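Local coordinates for protein PAN2-PAN3 deadenylation complex catalytic subunit pan2 (PDB 4CZX) that forms the catalytic subunit of the PAN deadenylation complex, which probably shortens mRNA poly(A) tails, and is represented here by its N-terminal WD40 propeller domain, at residues Tyr25-Ala30 with Thr46-Ala51; Leu79-Gly84 with Met117-Lys122; Ile195-Thr200 with His248-Pro253. One frame throughout, in Å; residues are numbered along the deposited sequence.

Contact 1 of 3, residues Tyr25-Ala30 with Thr46-Ala51; sequences YHAGPA and TQKGFA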
loop_
_atom_site.group_PDB
_atom_site.type_symbol
_atom_site.label_atom_id
_atom_site.label_comp_id
_atom_site.label_asym_id
_atom_site.label_seq_id
_atom_site.Cartn_x
_atom_site.Cartn_y
_atom_site.Cartn_z
ATOM N N TYR A 25 8.234 -7.413 -17.105
ATOM C CA TYR A 25 8.419 -7.171 -18.544
ATOM C C TYR A 25 9.626 -6.279 -18.882
ATOM O O TYR A 25 10.419 -6.572 -19.793
ATOM C CB TYR A 25 7.144 -6.549 -19.110
ATOM C CG TYR A 25 7.186 -6.259 -20.585
ATOM C CD1 TYR A 25 7.165 -7.290 -21.512
ATOM C CD2 TYR A 25 7.225 -4.942 -21.058
ATOM C CE1 TYR A 25 7.191 -7.035 -22.864
ATOM C CE2 TYR A 25 7.254 -4.677 -22.415
ATOM C CZ TYR A 25 7.237 -5.733 -23.312
ATOM O OH TYR A 25 7.258 -5.499 -24.663
ATOM N N HIS A 26 9.780 -5.192 -18.135
ATOM C CA HIS A 26 10.837 -4.190 -18.308
ATOM C C HIS A 26 12.235 -4.776 -18.184
ATOM O O HIS A 26 13.222 -4.207 -18.657
ATOM C CB HIS A 26 10.684 -3.087 -17.254
ATOM C CG HIS A 26 11.039 -3.536 -15.869
ATOM N ND1 HIS A 26 10.163 -4.234 -15.061
ATOM C CD2 HIS A 26 12.189 -3.416 -15.160
ATOM C CE1 HIS A 26 10.753 -4.513 -13.912
ATOM N NE2 HIS A 26 11.980 -4.023 -13.944
ATOM N N ALA A 27 12.326 -5.891 -17.468
ATOM C CA ALA A 27 13.620 -6.472 -17.134
ATOM C C ALA A 27 14.153 -7.419 -18.222
ATOM O O ALA A 27 15.313 -7.819 -18.175
ATOM C CB ALA A 27 13.539 -7.200 -15.790
ATOM N N GLY A 28 13.316 -7.766 -19.198
ATOM C CA GLY A 28 13.788 -8.517 -20.353
ATOM C C GLY A 28 13.060 -9.831 -20.607
ATOM O O GLY A 28 12.077 -10.145 -19.943
ATOM N N PRO A 29 13.542 -10.607 -21.584
ATOM C CA PRO A 29 12.917 -11.883 -21.961
ATOM C C PRO A 29 13.135 -12.967 -20.923
ATOM O O PRO A 29 13.783 -12.734 -19.900
ATOM C CB PRO A 29 13.630 -12.243 -23.269
ATOM C CG PRO A 29 14.999 -11.664 -23.081
ATOM C CD PRO A 29 14.750 -10.334 -22.380
ATOM N N ALA A 30 12.595 -14.154 -21.192
ATOM C CA ALA A 30 12.777 -15.292 -20.300
ATOM C C ALA A 30 14.261 -15.556 -20.014
ATOM O O ALA A 30 15.128 -15.307 -20.862
ATOM C CB ALA A 30 12.110 -16.538 -20.894
ATOM N N THR A 46 11.605 -15.535 -15.403
ATOM C CA THR A 46 11.871 -14.135 -15.789
ATOM C C THR A 46 13.180 -13.615 -15.211
ATOM O O THR A 46 13.775 -14.227 -14.325
ATOM C CB THR A 46 10.744 -13.143 -15.318
ATOM O OG1 THR A 46 10.899 -12.862 -13.920
ATOM C CG2 THR A 46 9.337 -13.691 -15.591
ATOM N N GLN A 47 13.590 -12.437 -15.680
ATOM C CA GLN A 47 14.847 -11.834 -15.272
ATOM C C GLN A 47 14.824 -11.331 -13.826
ATOM O O GLN A 47 15.842 -10.841 -13.331
ATOM C CB GLN A 47 15.207 -10.673 -16.224
ATOM C CG GLN A 47 15.401 -11.097 -17.685
ATOM C CD GLN A 47 16.577 -12.030 -17.851
ATOM O OE1 GLN A 47 17.524 -11.980 -17.065
ATOM N NE2 GLN A 47 16.521 -12.907 -18.868
ATOM N N LYS A 48 13.664 -11.418 -13.165
ATOM C CA LYS A 48 13.540 -10.995 -11.769
ATOM C C LYS A 48 13.027 -12.138 -10.893
ATOM O O LYS A 48 12.640 -11.938 -9.741
ATOM C CB LYS A 48 12.616 -9.775 -11.643
ATOM C CG LYS A 48 13.226 -8.479 -12.214
ATOM C CD LYS A 48 12.140 -7.443 -12.508
ATOM C CE LYS A 48 11.534 -6.864 -11.228
ATOM N NZ LYS A 48 10.136 -6.338 -11.415
ATOM N N GLY A 49 13.010 -13.341 -11.437
ATOM C CA GLY A 49 12.667 -14.495 -10.620
ATOM C C GLY A 49 11.209 -14.927 -10.580
ATOM O O GLY A 49 10.831 -15.738 -9.731
ATOM N N PHE A 50 10.373 -14.426 -11.482
ATOM C CA PHE A 50 9.035 -15.027 -11.579
ATOM C C PHE A 50 9.120 -16.376 -12.294
ATOM O O PHE A 50 9.851 -16.523 -13.282
ATOM C CB PHE A 50 8.054 -14.109 -12.319
ATOM C CG PHE A 50 6.853 -13.735 -11.502
ATOM C CD1 PHE A 50 5.778 -14.612 -11.381
ATOM C CD2 PHE A 50 6.795 -12.517 -10.861
ATOM C CE1 PHE A 50 4.668 -14.262 -10.618
ATOM C CE2 PHE A 50 5.689 -12.159 -10.097
ATOM C CZ PHE A 50 4.622 -13.028 -9.977
ATOM N N ALA A 51 8.386 -17.356 -11.772
ATOM C CA ALA A 51 8.215 -18.649 -12.420
ATOM C C ALA A 51 6.792 -18.746 -12.930
ATOM O O ALA A 51 5.838 -18.509 -12.167
ATOM C CB ALA A 51 8.503 -19.789 -11.446
HETATM O O HOH W 1 11.908 -10.409 -17.231
#
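The imidazole of H26, modelled in two conformers, meets K48 at its edge in the one described here: NZ of K48 lies close to the ring plane, 3.2 Å from H26 CE1, a distance that holds for that conformer alone. One face of the same ring carries the methyl of A27, offset toward the rim. That methyl is also the cushion for the lysine's aliphatic part, with A27 CB 3.6 Å from K48 CD; being small, it lets the lysine chain lie close against the 25-27 turn. The other flat group is the amide of Q47. Bent back at chi2 (-64°), it sends NE2 to the carbonyl of P29, NE2 to O 2.9 Å, with the acceptor near the amide plane but the donor well above the carbonyl plane. A second, water-mediated link runs from Q47 N (3.1 Å) to G28 O (2.7 Å), the water accepting from the first and donating to the second. The backbone shape at G28 (phi 124°) calls for glycine. T46 starts a type I turn ending at G49, and its OG1 accepts from K48 N at 3.2 Å, an ST turn, and from F50 N.

Thus the Q47 NE2 to P29 O bond is the direct polar link across this surface contact, whereas the charge of K48 NZ is held mainly outside the two segments, by salt bridges to D24 and E70.

Contact 2 of 3, residues Leu79-Gly84 with Met117-Lys122; sequences LFVDKG and MSFTSK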
loop_
_atom_site.group_PDB
_atom_site.type_symbol
_atom_site.label_atom_id
_atom_site.label_comp_id
_atom_site.label_asym_id
_atom_site.label_seq_id
_atom_site.Cartn_x
_atom_site.Cartn_y
_atom_site.Cartn_z
ATOM N N LEU A 79 14.699 -27.536 -11.544
ATOM C CA LEU A 79 14.814 -29.000 -11.477
ATOM C C LEU A 79 13.496 -29.555 -10.959
ATOM O O LEU A 79 12.759 -28.852 -10.260
ATOM C CB LEU A 79 15.959 -29.459 -10.572
ATOM C CG LEU A 79 17.407 -29.398 -11.073
ATOM C CD1 LEU A 79 18.321 -29.909 -9.974
ATOM C CD2 LEU A 79 17.597 -30.203 -12.357
ATOM N N PHE A 80 13.212 -30.810 -11.298
ATOM C CA PHE A 80 11.919 -31.409 -11.006
ATOM C C PHE A 80 12.018 -32.719 -10.247
ATOM O O PHE A 80 12.794 -33.612 -10.626
ATOM C CB PHE A 80 11.151 -31.636 -12.311
ATOM C CG PHE A 80 11.028 -30.406 -13.138
ATOM C CD1 PHE A 80 10.067 -29.452 -12.836
ATOM C CD2 PHE A 80 11.907 -30.169 -14.191
ATOM C CE1 PHE A 80 9.968 -28.280 -13.578
ATOM C CE2 PHE A 80 11.810 -29.011 -14.944
ATOM C CZ PHE A 80 10.838 -28.065 -14.639
ATOM N N VAL A 81 11.217 -32.831 -9.183
ATOM C CA VAL A 81 11.069 -34.076 -8.427
ATOM C C VAL A 81 9.590 -34.342 -8.169
ATOM O O VAL A 81 8.739 -33.518 -8.503
ATOM C CB VAL A 81 11.837 -34.036 -7.090
ATOM C CG1 VAL A 81 13.321 -33.702 -7.340
ATOM C CG2 VAL A 81 11.225 -33.023 -6.153
ATOM N N ASP A 82 9.275 -35.501 -7.599
ATOM C CA ASP A 82 7.877 -35.854 -7.375
ATOM C C ASP A 82 7.123 -34.817 -6.537
ATOM O O ASP A 82 6.008 -34.436 -6.885
ATOM C CB ASP A 82 7.784 -37.236 -6.719
ATOM C CG ASP A 82 8.153 -38.354 -7.677
ATOM O OD1 ASP A 82 8.123 -38.118 -8.906
ATOM O OD2 ASP A 82 8.474 -39.467 -7.209
ATOM N N LYS A 83 7.737 -34.340 -5.458
ATOM C CA LYS A 83 7.041 -33.436 -4.531
ATOM C C LYS A 83 6.834 -32.024 -5.082
ATOM O O LYS A 83 5.880 -31.338 -4.710
ATOM C CB LYS A 83 7.800 -33.348 -3.208
ATOM C CG LYS A 83 7.628 -34.558 -2.289
ATOM C CD LYS A 83 8.820 -34.661 -1.346
ATOM C CE LYS A 83 8.486 -35.376 -0.044
ATOM N NZ LYS A 83 9.672 -35.372 0.872
ATOM N N GLY A 84 7.728 -31.573 -5.953
ATOM C CA GLY A 84 7.588 -30.239 -6.500
ATOM C C GLY A 84 8.732 -29.801 -7.387
ATOM O O GLY A 84 9.490 -30.624 -7.900
ATOM N N MET A 117 22.603 -26.092 -10.931
ATOM C CA MET A 117 22.497 -27.213 -10.019
ATOM C C MET A 117 22.137 -28.497 -10.720
ATOM O O MET A 117 21.623 -28.493 -11.847
ATOM C CB MET A 117 21.472 -26.914 -8.959
ATOM C CG MET A 117 20.181 -26.714 -9.539
ATOM S SD MET A 117 19.147 -26.442 -8.126
ATOM C CE MET A 117 17.809 -26.022 -9.079
ATOM N N SER A 118 22.401 -29.598 -10.035
ATOM C CA SER A 118 22.161 -30.921 -10.593
ATOM C C SER A 118 21.863 -31.910 -9.487
ATOM O O SER A 118 22.146 -31.657 -8.317
ATOM C CB SER A 118 23.378 -31.403 -11.395
ATOM O OG SER A 118 24.440 -31.759 -10.523
ATOM N N PHE A 119 21.314 -33.054 -9.860
ATOM C CA PHE A 119 21.235 -34.160 -8.930
ATOM C C PHE A 119 22.627 -34.762 -8.770
ATOM O O PHE A 119 23.577 -34.347 -9.446
ATOM C CB PHE A 119 20.203 -35.181 -9.410
ATOM C CG PHE A 119 18.815 -34.610 -9.491
ATOM C CD1 PHE A 119 18.130 -34.277 -8.333
ATOM C CD2 PHE A 119 18.210 -34.372 -10.717
ATOM C CE1 PHE A 119 16.858 -33.726 -8.387
ATOM C CE2 PHE A 119 16.942 -33.818 -10.781
ATOM C CZ PHE A 119 16.259 -33.503 -9.611
ATOM N N THR A 120 22.753 -35.709 -7.850
ATOM C CA THR A 120 24.043 -36.299 -7.537
ATOM C C THR A 120 23.905 -37.818 -7.589
ATOM O O THR A 120 23.239 -38.344 -8.475
ATOM C CB THR A 120 24.564 -35.838 -6.150
ATOM O OG1 THR A 120 23.726 -36.365 -5.110
ATOM C CG2 THR A 120 24.586 -34.301 -6.068
ATOM N N SER A 121 24.506 -38.514 -6.634
ATOM C CA SER A 121 24.483 -39.973 -6.648
ATOM C C SER A 121 23.256 -40.530 -5.927
ATOM O O SER A 121 23.126 -41.748 -5.772
ATOM C CB SER A 121 25.753 -40.538 -6.006
ATOM O OG SER A 121 25.777 -40.270 -4.614
ATOM N N LYS A 122 22.349 -39.647 -5.517
ATOM C CA LYS A 122 21.278 -40.059 -4.607
ATOM C C LYS A 122 19.886 -39.867 -5.190
ATOM O O LYS A 122 18.932 -39.556 -4.472
ATOM C CB LYS A 122 21.412 -39.308 -3.283
ATOM C CG LYS A 122 22.759 -39.547 -2.620
ATOM C CD LYS A 122 22.885 -38.851 -1.283
ATOM C CE LYS A 122 24.322 -38.951 -0.798
ATOM N NZ LYS A 122 24.551 -38.145 0.428
#
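The segments 79-81 and 117-119 run in broadly similar directions, 30° apart end to end, with the nearest CA atoms, those of L79 and S118, 7.6 Å from each other, so that side chains rather than backbone bonds fill the gap. L79 reaches into it. Its isobutyl group meets M117 tip to tip, with L79 CD1 3.7 Å from M117 CG, while the methionine methyl CE lies 3.9 Å from L79 CG. The thioether arrives there because M117 CG sits between its own backbone N and carbonyl carbon (chi1 62°) and the chain then runs extended to CE; a long, unbranched, flexible chain can thus reach the leucine end-on.

The same leucine serves F119 from the opposite direction. L79 CD1 stands over one face of the phenyl ring, 4.2 Å from the centroid and 14° off the normal, a CH-pi contact somewhat displaced from the ring centre toward the rim. The second methyl, CD2 of L79, lies 4.0 Å from F119 CE2. V81 adds a branched, compact group: its CG1 approaches F119 CE1 at 3.7 Å, obliquely to the ring. F80 contributes its carbonyl, with O 3.6 Å from F119 CZ, while its own ring turns away toward W43. Leucine, with two methyls on a branched end, can engage both methionine and phenylalanine at once.

The contact joins the first strands of two successive four-stranded sheets, 77-80 of predicted WD repeat 2 and 114-119 of predicted WD repeat 3. I127 on strand 126-131 touches L79, M117 and F119 together, and M117 also packs on I86 and L88 of strand 85-88, so the apolar cluster lies between adjacent propeller blades.

Contact 3 of 3, residues Ile195-Thr200 with His248-Pro253; sequences INDLDT and HVRMHP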
loop_
_atom_site.group_PDB
_atom_site.type_symbol
_atom_site.label_atom_id
_atom_site.label_comp_id
_atom_site.label_asym_id
_atom_site.label_seq_id
_atom_site.Cartn_x
_atom_site.Cartn_y
_atom_site.Cartn_z
ATOM N N ILE A 195 30.567 -21.758 -22.760
ATOM C CA ILE A 195 29.617 -22.792 -23.111
ATOM C C ILE A 195 28.241 -22.158 -22.973
ATOM O O ILE A 195 27.898 -21.671 -21.906
ATOM C CB ILE A 195 29.785 -24.007 -22.200
ATOM C CG1 ILE A 195 31.044 -24.784 -22.629
ATOM C CG2 ILE A 195 28.546 -24.916 -22.248
ATOM C CD1 ILE A 195 31.517 -25.811 -21.641
ATOM N N ASN A 196 27.487 -22.110 -24.066
ATOM C CA ASN A 196 26.148 -21.539 -24.057
ATOM C C ASN A 196 25.078 -22.572 -23.655
ATOM O O ASN A 196 23.960 -22.215 -23.264
ATOM C CB ASN A 196 25.813 -20.962 -25.435
ATOM C CG ASN A 196 24.615 -20.042 -25.393
ATOM O OD1 ASN A 196 24.554 -19.147 -24.560
ATOM N ND2 ASN A 196 23.644 -20.272 -26.266
ATOM N N ASP A 197 25.427 -23.849 -23.767
ATOM C CA ASP A 197 24.487 -24.926 -23.469
ATOM C C ASP A 197 25.223 -26.244 -23.270
ATOM O O ASP A 197 26.248 -26.508 -23.907
ATOM C CB ASP A 197 23.454 -25.075 -24.596
ATOM C CG ASP A 197 22.144 -25.730 -24.115
ATOM O OD1 ASP A 197 22.077 -26.149 -22.941
ATOM O OD2 ASP A 197 21.179 -25.803 -24.908
ATOM N N LEU A 198 24.676 -27.082 -22.397
ATOM C CA LEU A 198 25.203 -28.415 -22.155
ATOM C C LEU A 198 24.038 -29.373 -21.929
ATOM O O LEU A 198 23.100 -29.048 -21.206
ATOM C CB LEU A 198 26.153 -28.425 -20.941
ATOM C CG LEU A 198 26.754 -29.804 -20.581
ATOM C CD1 LEU A 198 28.154 -29.682 -19.986
ATOM C CD2 LEU A 198 25.865 -30.614 -19.631
ATOM N N ASP A 199 24.099 -30.543 -22.553
ATOM C CA ASP A 199 23.193 -31.632 -22.197
ATOM C C ASP A 199 23.997 -32.912 -22.136
ATOM O O ASP A 199 25.110 -32.983 -22.664
ATOM C CB ASP A 199 22.030 -31.763 -23.190
ATOM C CG ASP A 199 20.845 -32.533 -22.596
ATOM O OD1 ASP A 199 20.829 -32.708 -21.361
ATOM O OD2 ASP A 199 19.951 -32.954 -23.355
ATOM N N THR A 200 23.441 -33.932 -21.489
ATOM C CA THR A 200 24.144 -35.190 -21.377
ATOM C C THR A 200 23.157 -36.332 -21.174
ATOM O O THR A 200 22.116 -36.150 -20.551
ATOM C CB THR A 200 25.189 -35.151 -20.217
ATOM O OG1 THR A 200 25.760 -36.449 -20.037
ATOM C CG2 THR A 200 24.549 -34.702 -18.901
ATOM N N HIS A 248 22.053 -24.031 -29.075
ATOM C CA HIS A 248 21.493 -24.931 -28.066
ATOM C C HIS A 248 21.451 -26.362 -28.556
ATOM O O HIS A 248 21.427 -26.626 -29.770
ATOM C CB HIS A 248 20.086 -24.482 -27.657
ATOM C CG HIS A 248 20.029 -23.046 -27.248
ATOM N ND1 HIS A 248 20.438 -22.610 -26.006
ATOM C CD2 HIS A 248 19.665 -21.944 -27.938
ATOM C CE1 HIS A 248 20.326 -21.295 -25.951
ATOM N NE2 HIS A 248 19.855 -20.868 -27.109
ATOM N N VAL A 249 21.450 -27.282 -27.596
ATOM C CA VAL A 249 21.439 -28.698 -27.896
ATOM C C VAL A 249 20.765 -29.481 -26.770
ATOM O O VAL A 249 20.906 -29.164 -25.582
ATOM C CB VAL A 249 22.873 -29.241 -28.136
ATOM C CG1 VAL A 249 23.699 -29.189 -26.848
ATOM C CG2 VAL A 249 22.841 -30.645 -28.729
ATOM N N ARG A 250 19.998 -30.485 -27.171
ATOM C CA ARG A 250 19.424 -31.443 -26.239
ATOM C C ARG A 250 19.576 -32.832 -26.817
ATOM O O ARG A 250 19.385 -33.028 -28.017
ATOM C CB ARG A 250 17.943 -31.161 -25.974
ATOM C CG ARG A 250 17.665 -29.924 -25.135
ATOM C CD ARG A 250 18.119 -30.121 -23.698
ATOM N NE ARG A 250 17.792 -28.973 -22.845
ATOM C CZ ARG A 250 18.655 -28.024 -22.503
ATOM N NH1 ARG A 250 19.905 -28.036 -22.966
ATOM N NH2 ARG A 250 18.260 -27.043 -21.709
ATOM N N MET A 251 19.906 -33.795 -25.960
ATOM C CA MET A 251 19.862 -35.201 -26.352
ATOM C C MET A 251 18.408 -35.614 -26.494
ATOM O O MET A 251 17.563 -35.222 -25.682
ATOM C CB MET A 251 20.557 -36.093 -25.324
ATOM C CG MET A 251 22.053 -35.865 -25.227
ATOM S SD MET A 251 22.909 -36.207 -26.778
ATOM C CE MET A 251 22.593 -37.962 -27.026
ATOM N N HIS A 252 18.117 -36.385 -27.535
ATOM C CA HIS A 252 16.785 -36.922 -27.742
ATOM C C HIS A 252 16.557 -38.037 -26.725
ATOM O O HIS A 252 17.359 -38.966 -26.644
ATOM C CB HIS A 252 16.631 -37.434 -29.174
ATOM C CG HIS A 252 15.211 -37.551 -29.624
ATOM N ND1 HIS A 252 14.344 -38.496 -29.115
ATOM C CD2 HIS A 252 14.505 -36.845 -30.538
ATOM C CE1 HIS A 252 13.163 -38.360 -29.690
ATOM N NE2 HIS A 252 13.234 -37.367 -30.560
ATOM N N PRO A 253 15.475 -37.939 -25.936
ATOM C CA PRO A 253 15.226 -38.887 -24.841
ATOM C C PRO A 253 14.839 -40.286 -25.318
ATOM O O PRO A 253 14.920 -41.238 -24.530
ATOM C CB PRO A 253 14.070 -38.234 -24.067
ATOM C CG PRO A 253 13.366 -37.421 -25.081
ATOM C CD PRO A 253 14.433 -36.901 -26.013
HETATM O O HOH W 2 21.425 -22.784 -23.171
HETATM O O HOH W 3 20.275 -24.992 -20.898
#
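With chi1 of -156° in D197 and -160° in D199, each carboxylate lies opposite its backbone N and reaches across to strand 248-251, a neighbouring blade's innermost strand in this beta-propeller. The two strands run almost parallel, yet their axes are 6.0 Å from each other, and aspartate side chains take the role that backbone pairing would have. D197 OD2 accepts from V249 N at 3.1 Å, from above the carboxylate plane, and only weakly from H248 ND1. D199 OD2 takes M251 N at 2.7 Å on its anti side, while its other oxygen bridges to K160. Aspartate suits both positions: a carboxylate one methylene from the backbone is the right length, and an acceptor, for the amides of V249 and M251.

R250, bent at chi2, turns its guanidinium so that NH1 meets D197 OD1 at the group's edge, near its plane. This salt bridge, R250 NH1 to D197 OD1, 2.9 Å, uses the syn side, with the two group planes 71° apart. NH1 also bonds V249 O at 3.0 Å, and NE pairs with D294, so rotation of the group is probably restricted. N196 and D197, both facing C208, form a classic beta bulge; N196 ND2 bonds A247 O.

Water completes the polar seam: one molecule donates to D197 OD1 and accepts from R250 NH2, each at 3.0 Å, while another bonds H248 ND1 and donates to N196 O at 2.6 Å.

All three contacts belong to the propeller domain and follow one another along the chain without touching: nearest atoms are about 9 Å apart between contacts 1 and 2 and between 1 and 3, and about 8 Å between 2 and 3. Contact 3 lies nearest the middle, its centre about 7 Å from that of the chain, against 14 Å for contact 2 and 16 Å for contact 1. Contacts 2 and 3 join adjacent blades, one by apolar side chains and one by charged ones. The metal-binding exonuclease domain is not part of this fragment, so none lies at the nuclease site; a bound MES, probably from crystallisation, sits about 3 Å from the N196 side chain.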